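Local atomic coordinates of multicopper oxidase (Uncultured bacterium, PDB entry 4E9X), a protein that probably oxidises phenolic and related substrates at a copper centre and passes the electrons to dioxygen, reducing it to water. Residues V13-A18 / Y23-F28; V78-I83 / Y89-K94; V183-V188 / D244-F249. All coordinates share one frame; numbering follows the deposited sequence.

Contact 1 (V13-A18 / Y23-F28); sequences VTIKVA and YKVFGF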
loop_
_atom_site.group_PDB
_atom_site.type_symbol
_atom_site.label_atom_id
_atom_site.label_comp_id
_atom_site.label_asym_id
_atom_site.label_seq_id
_atom_site.Cartn_x
_atom_site.Cartn_y
_atom_site.Cartn_z
ATOM N N VAL A 13 -16.445 -2.917 -27.273
ATOM C CA VAL A 13 -16.798 -1.520 -27.467
ATOM C C VAL A 13 -15.570 -0.673 -27.205
ATOM O O VAL A 13 -14.552 -1.154 -26.647
ATOM C CB VAL A 13 -17.976 -1.063 -26.560
ATOM C CG1 VAL A 13 -19.242 -1.837 -26.875
ATOM C CG2 VAL A 13 -17.632 -1.210 -25.064
ATOM N N THR A 14 -15.653 0.591 -27.630
ATOM C CA THR A 14 -14.622 1.598 -27.340
ATOM C C THR A 14 -15.219 2.699 -26.429
ATOM O O THR A 14 -16.296 3.226 -26.704
ATOM C CB THR A 14 -14.135 2.211 -28.675
ATOM O OG1 THR A 14 -13.555 1.178 -29.490
ATOM C CG2 THR A 14 -13.093 3.303 -28.471
ATOM N N ILE A 15 -14.461 3.012 -25.388
ATOM C CA ILE A 15 -14.898 4.024 -24.449
ATOM C C ILE A 15 -13.967 5.201 -24.498
ATOM O O ILE A 15 -12.820 5.048 -24.848
ATOM C CB ILE A 15 -15.012 3.470 -22.977
ATOM C CG1 ILE A 15 -13.700 2.853 -22.527
ATOM C CG2 ILE A 15 -16.174 2.493 -22.901
ATOM C CD1 ILE A 15 -13.689 2.560 -21.017
ATOM N N LYS A 16 -14.442 6.355 -24.141
ATOM C CA LYS A 16 -13.554 7.511 -24.021
ATOM C C LYS A 16 -13.133 7.627 -22.570
ATOM O O LYS A 16 -13.972 7.899 -21.732
ATOM C CB LYS A 16 -14.285 8.794 -24.463
ATOM C CG LYS A 16 -13.305 9.984 -24.455
ATOM C CD LYS A 16 -13.931 11.201 -25.039
ATOM C CE LYS A 16 -13.625 11.576 -26.469
ATOM N NZ LYS A 16 -13.135 10.540 -27.393
ATOM N N VAL A 17 -11.869 7.377 -22.284
ATOM C CA VAL A 17 -11.383 7.437 -20.898
ATOM C C VAL A 17 -10.964 8.862 -20.536
ATOM O O VAL A 17 -11.208 9.321 -19.424
ATOM C CB VAL A 17 -10.217 6.445 -20.736
ATOM C CG1 VAL A 17 -9.496 6.552 -19.371
ATOM C CG2 VAL A 17 -10.683 5.027 -20.883
ATOM N N ALA A 18 -10.298 9.552 -21.488
ATOM C CA ALA A 18 -9.760 10.876 -21.234
ATOM C C ALA A 18 -9.888 11.666 -22.553
ATOM O O ALA A 18 -10.036 11.000 -23.602
ATOM C CB ALA A 18 -8.280 10.726 -20.854
ATOM N N TYR A 23 -10.463 3.902 -25.809
ATOM C CA TYR A 23 -9.852 2.654 -25.363
ATOM C C TYR A 23 -10.752 1.486 -25.736
ATOM O O TYR A 23 -11.950 1.510 -25.438
ATOM C CB TYR A 23 -9.620 2.736 -23.844
ATOM C CG TYR A 23 -8.359 2.013 -23.401
ATOM C CD1 TYR A 23 -7.187 2.755 -23.203
ATOM C CD2 TYR A 23 -8.286 0.650 -23.165
ATOM C CE1 TYR A 23 -5.986 2.205 -22.808
ATOM C CE2 TYR A 23 -7.083 0.062 -22.768
ATOM C CZ TYR A 23 -5.959 0.823 -22.597
ATOM O OH TYR A 23 -4.778 0.219 -22.166
ATOM N N LYS A 24 -10.220 0.464 -26.386
ATOM C CA LYS A 24 -10.953 -0.767 -26.686
ATOM C C LYS A 24 -11.054 -1.611 -25.429
ATOM O O LYS A 24 -10.052 -1.917 -24.774
ATOM C CB LYS A 24 -10.272 -1.571 -27.792
ATOM C CG LYS A 24 -10.333 -0.916 -29.173
ATOM C CD LYS A 24 -10.017 -1.976 -30.212
ATOM C CE LYS A 24 -10.351 -1.620 -31.633
ATOM N NZ LYS A 24 -11.114 -0.444 -32.021
ATOM N N VAL A 25 -12.272 -1.983 -25.074
ATOM C CA VAL A 25 -12.548 -2.681 -23.846
ATOM C C VAL A 25 -13.469 -3.868 -24.127
ATOM O O VAL A 25 -14.069 -3.974 -25.200
ATOM C CB VAL A 25 -13.176 -1.784 -22.761
ATOM C CG1 VAL A 25 -12.119 -0.684 -22.374
ATOM C CG2 VAL A 25 -14.505 -1.193 -23.176
ATOM N N PHE A 26 -13.591 -4.784 -23.183
ATOM C CA PHE A 26 -14.571 -5.850 -23.208
ATOM C C PHE A 26 -15.623 -5.533 -22.141
ATOM O O PHE A 26 -15.507 -5.936 -21.001
ATOM C CB PHE A 26 -13.909 -7.200 -22.936
ATOM C CG PHE A 26 -12.919 -7.656 -23.998
ATOM C CD1 PHE A 26 -13.289 -7.828 -25.323
ATOM C CD2 PHE A 26 -11.604 -7.920 -23.618
ATOM C CE1 PHE A 26 -12.380 -8.289 -26.278
ATOM C CE2 PHE A 26 -10.691 -8.376 -24.568
ATOM C CZ PHE A 26 -11.106 -8.570 -25.882
ATOM N N GLY A 27 -16.630 -4.765 -22.529
ATOM C CA GLY A 27 -17.559 -4.240 -21.517
ATOM C C GLY A 27 -18.692 -5.197 -21.282
ATOM O O GLY A 27 -19.382 -5.655 -22.208
ATOM N N PHE A 28 -18.943 -5.525 -20.028
ATOM C CA PHE A 28 -20.162 -6.213 -19.643
ATOM C C PHE A 28 -21.338 -5.308 -20.026
ATOM O O PHE A 28 -21.364 -4.126 -19.692
ATOM C CB PHE A 28 -20.138 -6.510 -18.143
ATOM C CG PHE A 28 -19.101 -7.578 -17.751
ATOM C CD1 PHE A 28 -19.224 -8.871 -18.246
ATOM C CD2 PHE A 28 -18.045 -7.259 -16.931
ATOM C CE1 PHE A 28 -18.293 -9.875 -17.940
ATOM C CE2 PHE A 28 -17.156 -8.246 -16.581
ATOM C CZ PHE A 28 -17.268 -9.571 -17.061
HETATM O O HOH W 1 -11.430 1.806 -31.061
#

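Contact 2 (V78-I83 / Y89-K94); sequences VTQQPI and YTYKFK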
loop_
_atom_site.group_PDB
_atom_site.type_symbol
_atom_site.label_atom_id
_atom_site.label_comp_id
_atom_site.label_asym_id
_atom_site.label_seq_id
_atom_site.Cartn_x
_atom_site.Cartn_y
_atom_site.Cartn_z
ATOM N N VAL A 78 -9.666 -24.056 -13.167
ATOM C CA VAL A 78 -9.796 -24.425 -11.754
ATOM C C VAL A 78 -11.234 -24.814 -11.444
ATOM O O VAL A 78 -11.457 -25.905 -10.876
ATOM C CB VAL A 78 -9.298 -23.291 -10.814
ATOM C CG1 VAL A 78 -9.480 -23.722 -9.372
ATOM C CG2 VAL A 78 -7.827 -22.981 -11.185
ATOM N N THR A 79 -12.192 -23.954 -11.837
ATOM C CA THR A 79 -13.617 -24.268 -11.572
ATOM C C THR A 79 -14.437 -24.402 -12.847
ATOM O O THR A 79 -15.566 -24.919 -12.708
ATOM C CB THR A 79 -14.257 -23.247 -10.620
ATOM O OG1 THR A 79 -14.417 -21.985 -11.261
ATOM C CG2 THR A 79 -13.378 -23.012 -9.405
ATOM N N GLN A 80 -13.893 -23.976 -14.005
ATOM C CA GLN A 80 -14.605 -24.203 -15.272
ATOM C C GLN A 80 -13.621 -24.112 -16.405
ATOM O O GLN A 80 -12.489 -23.605 -16.242
ATOM C CB GLN A 80 -15.720 -23.167 -15.473
ATOM C CG GLN A 80 -15.180 -21.735 -15.703
ATOM C CD GLN A 80 -16.351 -20.795 -15.936
ATOM O OE1 GLN A 80 -16.860 -20.133 -15.044
ATOM N NE2 GLN A 80 -16.797 -20.755 -17.194
ATOM N N GLN A 81 -14.050 -24.557 -17.571
ATOM C CA GLN A 81 -13.393 -24.138 -18.802
ATOM C C GLN A 81 -13.902 -22.754 -19.171
ATOM O O GLN A 81 -15.009 -22.393 -18.755
ATOM C CB GLN A 81 -13.697 -25.198 -19.857
ATOM C CG GLN A 81 -13.321 -26.605 -19.322
ATOM C CD GLN A 81 -13.423 -27.601 -20.461
ATOM O OE1 GLN A 81 -14.580 -27.969 -20.731
ATOM N NE2 GLN A 81 -12.311 -27.985 -21.070
ATOM N N PRO A 82 -13.113 -21.958 -19.912
ATOM C CA PRO A 82 -13.547 -20.596 -20.202
ATOM C C PRO A 82 -14.806 -20.555 -21.093
ATOM O O PRO A 82 -15.142 -21.515 -21.788
ATOM C CB PRO A 82 -12.392 -20.067 -21.058
ATOM C CG PRO A 82 -11.218 -20.923 -20.778
ATOM C CD PRO A 82 -11.771 -22.269 -20.455
ATOM N N ILE A 83 -15.451 -19.390 -21.095
ATOM C CA ILE A 83 -16.575 -19.171 -22.002
ATOM C C ILE A 83 -16.018 -18.699 -23.320
ATOM O O ILE A 83 -15.527 -17.573 -23.454
ATOM C CB ILE A 83 -17.543 -18.124 -21.413
ATOM C CG1 ILE A 83 -17.955 -18.418 -19.974
ATOM C CG2 ILE A 83 -18.763 -17.980 -22.344
ATOM C CD1 ILE A 83 -18.673 -17.232 -19.312
ATOM N N TYR A 89 -22.856 -19.243 -20.696
ATOM C CA TYR A 89 -22.615 -19.963 -19.454
ATOM C C TYR A 89 -23.468 -19.384 -18.338
ATOM O O TYR A 89 -23.647 -18.163 -18.290
ATOM C CB TYR A 89 -21.119 -19.856 -19.101
ATOM C CG TYR A 89 -20.659 -20.735 -17.970
ATOM C CD1 TYR A 89 -20.201 -22.013 -18.196
ATOM C CD2 TYR A 89 -20.648 -20.300 -16.655
ATOM C CE1 TYR A 89 -19.772 -22.802 -17.142
ATOM C CE2 TYR A 89 -20.224 -21.095 -15.606
ATOM C CZ TYR A 89 -19.769 -22.384 -15.841
ATOM O OH TYR A 89 -19.330 -23.204 -14.796
ATOM N N THR A 90 -23.957 -20.225 -17.456
ATOM C CA THR A 90 -24.804 -19.753 -16.343
ATOM C C THR A 90 -24.129 -19.981 -14.989
ATOM O O THR A 90 -23.684 -21.089 -14.648
ATOM C CB THR A 90 -26.157 -20.482 -16.373
ATOM O OG1 THR A 90 -26.868 -20.117 -17.577
ATOM C CG2 THR A 90 -26.998 -20.100 -15.155
ATOM N N TYR A 91 -24.075 -18.867 -14.259
ATOM C CA TYR A 91 -23.600 -18.846 -12.873
ATOM C C TYR A 91 -24.796 -18.915 -11.920
ATOM O O TYR A 91 -25.741 -18.170 -12.194
ATOM C CB TYR A 91 -22.796 -17.565 -12.574
ATOM C CG TYR A 91 -21.527 -17.565 -13.431
ATOM C CD1 TYR A 91 -20.420 -18.273 -12.994
ATOM C CD2 TYR A 91 -21.454 -16.907 -14.669
ATOM C CE1 TYR A 91 -19.216 -18.330 -13.698
ATOM C CE2 TYR A 91 -20.287 -16.956 -15.410
ATOM C CZ TYR A 91 -19.190 -17.667 -14.924
ATOM O OH TYR A 91 -18.046 -17.730 -15.672
ATOM N N LYS A 92 -24.709 -19.713 -10.859
ATOM C CA LYS A 92 -25.708 -19.676 -9.796
ATOM C C LYS A 92 -25.035 -19.693 -8.418
ATOM O O LYS A 92 -24.150 -20.521 -8.153
ATOM C CB LYS A 92 -26.631 -20.911 -9.903
ATOM C CG LYS A 92 -27.307 -21.032 -11.242
ATOM C CD LYS A 92 -28.360 -22.147 -11.185
ATOM C CE LYS A 92 -29.237 -22.115 -12.452
ATOM N NZ LYS A 92 -30.326 -23.110 -12.449
ATOM N N PHE A 93 -25.438 -18.741 -7.556
ATOM C CA PHE A 93 -24.891 -18.696 -6.203
ATOM C C PHE A 93 -25.900 -18.073 -5.283
ATOM O O PHE A 93 -26.747 -17.298 -5.751
ATOM C CB PHE A 93 -23.541 -17.957 -6.138
ATOM C CG PHE A 93 -23.590 -16.545 -6.695
ATOM C CD1 PHE A 93 -23.915 -15.462 -5.882
ATOM C CD2 PHE A 93 -23.311 -16.337 -8.028
ATOM C CE1 PHE A 93 -23.956 -14.195 -6.447
ATOM C CE2 PHE A 93 -23.340 -15.078 -8.582
ATOM C CZ PHE A 93 -23.670 -13.977 -7.785
ATOM N N LYS A 94 -25.809 -18.376 -3.996
ATOM C CA LYS A 94 -26.590 -17.657 -3.015
ATOM C C LYS A 94 -25.735 -16.519 -2.488
ATOM O O LYS A 94 -24.556 -16.651 -2.182
ATOM C CB LYS A 94 -27.010 -18.553 -1.834
ATOM C CG LYS A 94 -27.862 -17.921 -0.728
ATOM C CD LYS A 94 -28.216 -18.944 0.318
ATOM C CE LYS A 94 -29.285 -19.890 -0.181
ATOM N NZ LYS A 94 -30.635 -19.234 -0.137
#

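Contact 3 (V183-V188 / D244-F249); sequences VKKGDV and DNPGRF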
loop_
_atom_site.group_PDB
_atom_site.type_symbol
_atom_site.label_atom_id
_atom_site.label_comp_id
_atom_site.label_asym_id
_atom_site.label_seq_id
_atom_site.Cartn_x
_atom_site.Cartn_y
_atom_site.Cartn_z
ATOM N N VAL A 183 -23.954 17.161 -3.393
ATOM C CA VAL A 183 -24.596 16.935 -2.082
ATOM C C VAL A 183 -25.284 18.200 -1.661
ATOM O O VAL A 183 -25.092 19.265 -2.239
ATOM C CB VAL A 183 -23.573 16.520 -1.003
ATOM C CG1 VAL A 183 -22.857 15.225 -1.484
ATOM C CG2 VAL A 183 -22.586 17.647 -0.714
ATOM N N LYS A 184 -26.074 18.099 -0.595
ATOM C CA LYS A 184 -26.556 19.291 0.102
ATOM C C LYS A 184 -26.279 19.093 1.591
ATOM O O LYS A 184 -26.112 17.983 2.093
ATOM C CB LYS A 184 -28.030 19.602 -0.158
ATOM C CG LYS A 184 -28.948 18.579 0.486
ATOM C CD LYS A 184 -30.393 19.020 0.214
ATOM C CE LYS A 184 -31.371 18.196 1.012
ATOM N NZ LYS A 184 -32.768 18.764 0.858
ATOM N N LYS A 185 -26.216 20.213 2.314
ATOM C CA LYS A 185 -25.897 20.160 3.738
ATOM C C LYS A 185 -26.835 19.240 4.474
ATOM O O LYS A 185 -28.055 19.331 4.245
ATOM C CB LYS A 185 -25.936 21.589 4.348
ATOM C CG LYS A 185 -25.316 21.564 5.758
ATOM C CD LYS A 185 -25.465 22.928 6.430
ATOM C CE LYS A 185 -24.726 22.920 7.779
ATOM N NZ LYS A 185 -24.969 24.199 8.517
ATOM N N GLY A 186 -26.307 18.353 5.304
ATOM C CA GLY A 186 -27.106 17.399 6.105
ATOM C C GLY A 186 -27.120 16.029 5.443
ATOM O O GLY A 186 -27.547 15.069 6.047
ATOM N N ASP A 187 -26.669 15.926 4.166
ATOM C CA ASP A 187 -26.539 14.594 3.568
ATOM C C ASP A 187 -25.588 13.743 4.393
ATOM O O ASP A 187 -24.684 14.225 5.059
ATOM C CB ASP A 187 -26.021 14.699 2.128
ATOM C CG ASP A 187 -27.110 14.775 1.077
ATOM O OD1 ASP A 187 -28.216 14.191 1.254
ATOM O OD2 ASP A 187 -26.862 15.406 0.011
ATOM N N VAL A 188 -25.825 12.425 4.311
ATOM C CA VAL A 188 -24.942 11.417 4.927
ATOM C C VAL A 188 -24.568 10.494 3.793
ATOM O O VAL A 188 -25.422 9.790 3.226
ATOM C CB VAL A 188 -25.698 10.662 6.033
ATOM C CG1 VAL A 188 -24.765 9.576 6.643
ATOM C CG2 VAL A 188 -26.168 11.641 7.076
ATOM N N ASP A 244 -21.573 18.203 6.160
ATOM C CA ASP A 244 -22.040 19.276 7.039
ATOM C C ASP A 244 -21.138 20.494 6.876
ATOM O O ASP A 244 -21.101 21.389 7.731
ATOM C CB ASP A 244 -22.072 18.789 8.460
ATOM C CG ASP A 244 -20.724 18.322 8.993
ATOM O OD1 ASP A 244 -19.663 18.453 8.337
ATOM O OD2 ASP A 244 -20.783 17.816 10.154
ATOM N N ASN A 245 -20.433 20.603 5.755
ATOM C CA ASN A 245 -19.454 21.678 5.572
ATOM C C ASN A 245 -19.522 22.226 4.169
ATOM O O ASN A 245 -18.734 21.871 3.286
ATOM C CB ASN A 245 -18.062 21.101 5.810
ATOM C CG ASN A 245 -17.005 22.196 5.676
ATOM O OD1 ASN A 245 -17.304 23.421 5.704
ATOM N ND2 ASN A 245 -15.742 21.766 5.546
ATOM N N PRO A 246 -20.510 23.080 3.897
ATOM C CA PRO A 246 -20.710 23.491 2.481
ATOM C C PRO A 246 -19.498 24.199 1.885
ATOM O O PRO A 246 -18.929 25.138 2.451
ATOM C CB PRO A 246 -21.898 24.498 2.599
ATOM C CG PRO A 246 -22.679 23.913 3.765
ATOM C CD PRO A 246 -21.601 23.547 4.778
ATOM N N GLY A 247 -19.160 23.806 0.677
ATOM C CA GLY A 247 -18.044 24.345 -0.089
ATOM C C GLY A 247 -17.966 23.621 -1.428
ATOM O O GLY A 247 -18.889 22.832 -1.748
ATOM N N ARG A 248 -16.906 23.843 -2.162
ATOM C CA ARG A 248 -16.538 22.995 -3.287
ATOM C C ARG A 248 -15.219 22.326 -2.867
ATOM O O ARG A 248 -14.195 23.010 -2.772
ATOM C CB ARG A 248 -16.347 23.743 -4.595
ATOM C CG ARG A 248 -17.627 24.363 -5.114
ATOM C CD ARG A 248 -17.527 24.915 -6.536
ATOM N NE ARG A 248 -16.532 25.974 -6.680
ATOM C CZ ARG A 248 -16.843 27.285 -6.671
ATOM N NH1 ARG A 248 -18.097 27.722 -6.512
ATOM N NH2 ARG A 248 -15.859 28.152 -6.825
ATOM N N PHE A 249 -15.299 21.027 -2.600
ATOM C CA PHE A 249 -14.180 20.313 -2.004
ATOM C C PHE A 249 -13.728 19.165 -2.894
ATOM O O PHE A 249 -14.414 18.168 -3.079
ATOM C CB PHE A 249 -14.613 19.800 -0.617
ATOM C CG PHE A 249 -14.595 20.918 0.425
ATOM C CD1 PHE A 249 -13.408 21.528 0.807
ATOM C CD2 PHE A 249 -15.793 21.290 1.036
ATOM C CE1 PHE A 249 -13.417 22.481 1.797
ATOM C CE2 PHE A 249 -15.786 22.280 2.042
ATOM C CZ PHE A 249 -14.571 22.864 2.421
#

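Contact 1 (V13-A18 / Y23-F28)
V13 pairs with V25 and I15 with Y23 as antiparallel hydrogen-bonded pairs, T14 and K24 forming the non-hydrogen-bonded pair between them. V25 N gives V13 O a nearly straight bond of 2.9 Å (171°); the return bond, V13 N to V25 O, is weak at 3.3 Å. I15 N and Y23 O are 2.9 Å apart, Y23 N and I15 O 2.8 Å, and the CA-H of T14 also leans on Y23 O. Apolar packing occupies the sheet face of V13, I15, Y23 and V25. CG2 of V13 meets CG2 of V25 at 3.7 Å, and the I15 side chain crosses that of V25 at about a right angle, its CD1 3.9 Å from V25 CG1; W147 of strand 138-147 touches I15, V17, Y23 and V25. Polar contact lies on the other face, where T14 OG1 stands beside its own backbone N (chi1 -61°). T14 OG1 and the oxygen of water 1 are hydrogen-bonded at 2.7 Å, and the same water accepts from K24 NZ; the lysine's direct partner is D153. Replacing T14 with a valine would probably leave that water without one of its anchors and K24 without its bridge to this strand. Hairpin strands 3-18 and 21-28, with a classic beta bulge at V17 and A18, form this ladder in the first cupredoxin domain, and F26 reaches the copper ligands H57 and H112.

Contact 2 (V78-I83 / Y89-K94)
Q80 lays its side-chain amide over one face of the Y89 ring, with NE2 3.5 Å above the ring plane and over its centre; the two planes are 29° apart. At the other end of the same amide, OE1 accepts a hydrogen bond from Y91 OH (2.8 Å) and lies at the edge of that ring, near its plane. The hydroxyl approaches OE1 well to one side of the C=O bond (119°) and tilted out of the carbonyl plane. One glutamine thus serves two tyrosines, one through its flat surface and one through its oxygen. I83 adds the apolar part: its CG1 and CD1 both come to 3.6 Å from Y89 CB, and CD1 lies 3.7 Å from Y91 OH.

The amide is held from its own segment. NE2 donates to Q81 O over 2.9 Å, with that oxygen almost in the amide plane, which fixes the rotation of the group and leaves OE1 turned to Y91. Q80 CG sits between the backbone N and the carbonyl carbon (chi1 68°), and the chain runs extended from there to reach the rings. The rings brace each other too, CD2 of Y89 standing 3.5 Å above the Y91 ring toward its rim.

Farther out, I59 N hydrogen-bonds to Y91 OH, and W61 meets the Y91 ring edge-to-face. Backbone bonds join Y89 to V49 and Y91 to V47 on strand 44-51. I83 is backbone-bonded to H57, a copper ligand. The arrangement pins the loop that precedes strand 88-94 onto the tyrosines of that strand, within the first cupredoxin domain and beside its mononuclear copper site.

Contact 3 (V183-V188 / D244-F249)
A type II beta turn, K184 to D187, brings K185 against the connection that follows strand 236-243, where D244 and P246 receive it. K185 CG lies anti to the backbone N (chi1 -168°) and the chain is extended beyond it, which lays the methylenes obliquely across the proline ring. CB and CD of K185 each come to 4.0 Å from P246 CG, while CE ends 3.9 Å from the carbonyl oxygen of D244. No hydrogen bond spans the two segments; the touch is a light one at the surface, made by the aliphatic part of the lysine.

Each segment contains a link between the two sheets of the second cupredoxin domain. The turn carries the chain from strand 181-183 toward strand 187-195 of the other sheet, and D244-G247 makes the reverse passage, from strand 236-243 to strand 248-253.

The turn is closed by D187 N bonding to K184 O at 3.0 Å. D187 also folds its carboxylate back on the turn: K184 N donates to OD2 at 2.9 Å along a nearly straight line (169°), meeting the oxygen from above the carboxylate plane, while OD1 goes to the hydroxyl of T137. G186 has a positive phi of 100°, where a CB would press on the carbonyl oxygen of K185. In the other link, a CB on G247 would collide with the F249 ring. Backbone bonds from G186 and D187 to A243 fasten the turn to strand 236-243. The D244-G247 link also faces the third subunit: N245 ND2 bonds to H65 O there, and W70 of the third subunit packs on R248 and F249.

Overall arrangement
Contacts 1 and 2 belong to the first cupredoxin domain and reach the same sheet; their centres are about 25 Å apart, with nearest atoms about 7 Å apart and no touch. Each comes close to bound copper: G27 of contact 1 and the side chain of I83 of contact 2 are both about 9 Å from a copper ion. Contact 3 lies in the second domain, its centre about 33 Å from that of contact 1 and about 43 Å from that of contact 2; contacts 2 and 3 lie on opposite sides of the chain's centre. In the trimer these two regions meet across subunits: R248 of 244-249 donates to V78 O of 78-83 in a neighbouring subunit. Within its own chain, F249 packs on the copper ligand H206.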